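Local coordinates for nuclear protein localization protein 4 homolog (Drosophila melanogaster, PDB 4RV0) that probably binds ubiquitin and may belong to a complex needed to export misfolded proteins from the ER for proteasomal degradation, at residues I12-A17 with K21-S26. Numbering follows the deposited sequence.
Sequences IRVQSA and KRIEIS
Ile12 and Val14 pair with Ile23 and Lys21 as the two hydrogen-bonded sites of an antiparallel hairpin, the first two strands of this N-terminal ubiquitin-like domain, axes approaching to 4.7 Å, N-to-C directions at 150°. Each site carries two backbone bonds: Ile12 N to Ile23 O and Ile23 N to Ile12 O are both 2.7 Å, and at the other site Lys21 N to Val14 O is 2.9 Å. Ile12, Val14, Ile23 and Ile25 face helix 31-41, where Val14 meets Val38 and Ile23 meets Leu34. With CG1 beside its own backbone N (chi1 -56°), Ile23 sets that methylene 3.9 Å from Val14 CG2, a diagonal contact.

On the other face Arg13 and Arg22 form the intervening non-hydrogen-bonded pair; their stems come nearest at CG (Arg13 CG to Arg22 CG, 4.5 Å) and diverge beyond it. The guanidinium groups do not touch (Arg13 NE to Arg22 NH2, 5.4 Å); each is held from outside the hairpin: Arg13 NH1 bonds Gly74 O, and NH2 of each arginine forms a salt bridge with an acidic side chain of another protein's chain. Beside the Ile12-Ile23 pair, Ile12 CG1 lies 4.0 Å from Ile25 CG2.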
loop_
_atom_site.group_PDB
_atom_site.type_symbol
_atom_site.label_atom_id
_atom_site.label_comp_id
_atom_site.label_asym_id
_atom_site.label_seq_id
_atom_site.Cartn_x
_atom_site.Cartn_y
_atom_site.Cartn_z
ATOM N N ILE B 12 6.295 0.656 -14.741
ATOM C CA ILE B 12 5.647 -0.602 -14.382
ATOM C C ILE B 12 5.985 -0.918 -12.937
ATOM O O ILE B 12 7.166 -0.918 -12.553
ATOM C CB ILE B 12 6.089 -1.780 -15.267
ATOM C CG1 ILE B 12 5.711 -1.523 -16.729
ATOM C CG2 ILE B 12 5.463 -3.074 -14.766
ATOM C CD1 ILE B 12 4.213 -1.296 -16.949
ATOM N N ARG B 13 4.958 -1.184 -12.136
ATOM C CA ARG B 13 5.164 -1.468 -10.723
ATOM C C ARG B 13 5.133 -2.963 -10.481
ATOM O O ARG B 13 4.212 -3.657 -10.906
ATOM C CB ARG B 13 4.110 -0.772 -9.869
ATOM C CG ARG B 13 4.074 0.736 -10.048
ATOM C CD ARG B 13 2.615 1.205 -10.235
ATOM N NE ARG B 13 1.934 1.253 -8.957
ATOM C CZ ARG B 13 0.636 1.050 -8.741
ATOM N NH1 ARG B 13 -0.199 0.766 -9.728
ATOM N NH2 ARG B 13 0.174 1.140 -7.500
ATOM N N VAL B 14 6.148 -3.455 -9.790
ATOM C CA VAL B 14 6.235 -4.879 -9.518
ATOM C C VAL B 14 6.033 -5.157 -8.043
ATOM O O VAL B 14 6.887 -4.815 -7.230
ATOM C CB VAL B 14 7.582 -5.453 -9.937
ATOM C CG1 VAL B 14 7.608 -6.961 -9.640
ATOM C CG2 VAL B 14 7.863 -5.149 -11.407
ATOM N N GLN B 15 4.910 -5.780 -7.713
ATOM C CA GLN B 15 4.618 -6.190 -6.343
ATOM C C GLN B 15 5.247 -7.542 -6.034
ATOM O O GLN B 15 5.017 -8.522 -6.740
ATOM C CB GLN B 15 3.110 -6.250 -6.118
ATOM C CG GLN B 15 2.666 -6.766 -4.731
ATOM C CD GLN B 15 2.842 -5.747 -3.616
ATOM O OE1 GLN B 15 2.022 -4.848 -3.450
ATOM N NE2 GLN B 15 3.908 -5.893 -2.838
ATOM N N SER B 16 6.102 -7.572 -5.021
ATOM C CA SER B 16 6.615 -8.828 -4.494
ATOM C C SER B 16 6.477 -8.818 -2.967
ATOM O O SER B 16 5.953 -7.853 -2.389
ATOM C CB SER B 16 8.072 -9.023 -4.922
ATOM O OG SER B 16 8.925 -8.148 -4.216
ATOM N N ALA B 17 6.956 -9.870 -2.307
ATOM C CA ALA B 17 6.954 -9.891 -0.843
ATOM C C ALA B 17 7.930 -8.882 -0.239
ATOM O O ALA B 17 7.877 -8.615 0.952
ATOM C CB ALA B 17 7.248 -11.295 -0.325
ATOM N N LYS B 21 8.378 -2.463 -6.390
ATOM C CA LYS B 21 9.537 -1.962 -7.124
ATOM C C LYS B 21 9.079 -1.272 -8.386
ATOM O O LYS B 21 8.297 -1.830 -9.163
ATOM C CB LYS B 21 10.497 -3.118 -7.457
ATOM C CG LYS B 21 11.648 -2.765 -8.424
ATOM C CD LYS B 21 12.626 -1.789 -7.813
ATOM C CE LYS B 21 13.412 -2.407 -6.655
ATOM N NZ LYS B 21 14.316 -1.376 -6.028
ATOM N N ARG B 22 9.554 -0.047 -8.576
ATOM C CA ARG B 22 9.211 0.727 -9.755
ATOM C C ARG B 22 10.199 0.492 -10.888
ATOM O O ARG B 22 11.406 0.698 -10.723
ATOM C CB ARG B 22 9.128 2.220 -9.420
ATOM C CG ARG B 22 7.902 2.563 -8.600
ATOM C CD ARG B 22 7.653 4.063 -8.522
ATOM N NE ARG B 22 6.373 4.313 -7.869
ATOM C CZ ARG B 22 5.753 5.483 -7.848
ATOM N NH1 ARG B 22 6.290 6.549 -8.445
ATOM N NH2 ARG B 22 4.584 5.583 -7.236
ATOM N N ILE B 23 9.678 0.056 -12.034
ATOM C CA ILE B 23 10.498 -0.169 -13.215
ATOM C C ILE B 23 10.130 0.826 -14.300
ATOM O O ILE B 23 8.986 0.831 -14.766
ATOM C CB ILE B 23 10.283 -1.568 -13.801
ATOM C CG1 ILE B 23 10.547 -2.670 -12.756
ATOM C CG2 ILE B 23 11.136 -1.745 -15.080
ATOM C CD1 ILE B 23 11.991 -2.748 -12.271
ATOM N N GLU B 24 11.091 1.645 -14.716
ATOM C CA GLU B 24 10.884 2.534 -15.856
ATOM C C GLU B 24 11.400 1.849 -17.113
ATOM O O GLU B 24 12.557 1.406 -17.162
ATOM C CB GLU B 24 11.565 3.888 -15.653
ATOM C CG GLU B 24 11.026 4.666 -14.460
ATOM C CD GLU B 24 11.740 5.988 -14.241
ATOM O OE1 GLU B 24 12.807 6.213 -14.858
ATOM O OE2 GLU B 24 11.238 6.799 -13.434
ATOM N N ILE B 25 10.532 1.735 -18.113
ATOM C CA ILE B 25 10.841 0.970 -19.314
ATOM C C ILE B 25 10.084 1.520 -20.526
ATOM O O ILE B 25 8.960 2.007 -20.405
ATOM C CB ILE B 25 10.551 -0.536 -19.081
ATOM C CG1 ILE B 25 10.952 -1.369 -20.294
ATOM C CG2 ILE B 25 9.085 -0.767 -18.714
ATOM C CD1 ILE B 25 10.859 -2.861 -20.040
ATOM N N SER B 26 10.711 1.460 -21.698
ATOM C CA SER B 26 10.038 1.861 -22.922
ATOM C C SER B 26 8.912 0.886 -23.212
ATOM O O SER B 26 9.094 -0.322 -23.103
ATOM C CB SER B 26 11.010 1.943 -24.105
ATOM O OG SER B 26 10.313 2.285 -25.292
#